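Local coordinates for DUF3224 domain-containing protein (Shewanella oneidensis, PDB 2OOJ) that is of unknown function but belongs to the DUF3224 family and folds as an antiparallel beta-barrel related to the allene oxide cyclase barrels, at residues His97-Val100 / Val101-Ser104. Sequence-based numbering, arbitrary orientation.
Sequences HLEV and VPHS
A type II beta turn, Val101 to Ser104, interrupts strand 93-107 of the barrel, and its fourth and second residues turn back on the strand through Ser104 OG against Val100 CG1 (3.7 Å) and Pro102 CD against Glu99 OE2 (4.0 Å). Pro102, its phi restricted by the ring, suits the second position of the turn; its CD also lies 3.4 Å from Val100 O. His103 takes the third position with a positive phi, a conformation more often left to glycine. The turn closes through Val101 O, which accepts the backbone N of Ser104 at 3.0 Å and the hydroxyl OG at 2.6 Å. Ser104 OG sits between its own backbone N and carbonyl carbon (chi1 66°), which turns the hydroxyl back toward Val101 O, met in the carbonyl plane, on a lone pair. The same OG accepts a hydrogen bond from the Val82 N-H, so this small buried hydroxyl ties the turn to strand 77-90 of the hairpin. Without the hydroxyl, as with an alanine in its place, the Val82 amide would probably lose this acceptor and Val101 O one of its two donors within the turn. Beta-branched Val100 and Val101 suit the extended backbone leading into the turn, and their side chains touch strand 77-90, Val100 at Phe81 and Val101 at Val82 and Gln84. On the strand before the turn, His97 NE2 donates an almost straight bond to Glu99 OE1; at 2.5 Å it is very short. Glu99 OE2, beside Pro102, forms a salt bridge with Arg95 of the second subunit, whose Phe86 ring meets the His97 imidazole steeply, with the planes about 80° apart.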
# COMPACT_ATOMS: atom_id res chain seq x y z
N HIS B 97 -5.21 4.52 -5.89
CA HIS B 97 -4.07 5.39 -6.15
C HIS B 97 -2.87 4.53 -6.59
O HIS B 97 -2.46 3.63 -5.87
CB HIS B 97 -3.69 6.18 -4.92
CG HIS B 97 -2.55 7.12 -5.17
ND1 HIS B 97 -2.68 8.26 -5.94
CD2 HIS B 97 -1.25 7.05 -4.82
CE1 HIS B 97 -1.51 8.86 -6.02
NE2 HIS B 97 -0.63 8.16 -5.34
N LEU B 98 -2.32 4.81 -7.76
CA LEU B 98 -1.24 4.02 -8.31
C LEU B 98 -0.28 5.02 -8.95
O LEU B 98 -0.66 5.72 -9.88
CB LEU B 98 -1.79 3.10 -9.33
CG LEU B 98 -0.88 2.20 -10.15
CD1 LEU B 98 0.08 1.42 -9.33
CD2 LEU B 98 -1.79 1.24 -11.00
N GLU B 99 0.92 5.10 -8.39
CA GLU B 99 1.91 6.09 -8.85
C GLU B 99 3.28 5.48 -9.00
O GLU B 99 3.61 4.48 -8.36
CB GLU B 99 1.94 7.30 -7.92
CG GLU B 99 2.67 7.13 -6.65
CD GLU B 99 2.76 8.43 -5.86
OE1 GLU B 99 1.74 8.80 -5.27
OE2 GLU B 99 3.84 9.06 -5.82
N VAL B 100 4.09 6.11 -9.85
CA VAL B 100 5.51 5.79 -9.94
C VAL B 100 6.18 6.37 -8.67
O VAL B 100 5.95 7.50 -8.34
CB VAL B 100 6.16 6.43 -11.19
CG1 VAL B 100 7.63 6.36 -11.11
CG2 VAL B 100 5.66 5.72 -12.47
N VAL B 101 7.01 5.57 -8.00
CA VAL B 101 7.70 6.03 -6.82
C VAL B 101 8.75 6.99 -7.33
O VAL B 101 9.57 6.61 -8.18
CB VAL B 101 8.33 4.89 -6.02
CG1 VAL B 101 9.08 5.43 -4.81
CG2 VAL B 101 7.22 3.92 -5.51
N PRO B 102 8.75 8.21 -6.81
CA PRO B 102 9.73 9.25 -7.24
C PRO B 102 11.15 8.79 -7.15
O PRO B 102 11.57 8.27 -6.13
CB PRO B 102 9.46 10.40 -6.28
CG PRO B 102 7.98 10.23 -5.95
CD PRO B 102 7.82 8.76 -5.79
N HIS B 103 11.90 9.07 -8.22
CA HIS B 103 13.30 8.70 -8.37
C HIS B 103 13.54 7.19 -8.51
O HIS B 103 14.71 6.74 -8.48
CB HIS B 103 14.16 9.33 -7.25
CG HIS B 103 14.10 10.82 -7.21
ND1 HIS B 103 13.54 11.51 -6.15
CD2 HIS B 103 14.54 11.76 -8.07
CE1 HIS B 103 13.61 12.81 -6.38
NE2 HIS B 103 14.23 12.99 -7.53
N SER B 104 12.47 6.38 -8.69
CA SER B 104 12.64 4.97 -8.98
C SER B 104 12.98 4.71 -10.44
O SER B 104 13.41 3.60 -10.77
CB SER B 104 11.40 4.13 -8.61
OG SER B 104 10.25 4.45 -9.42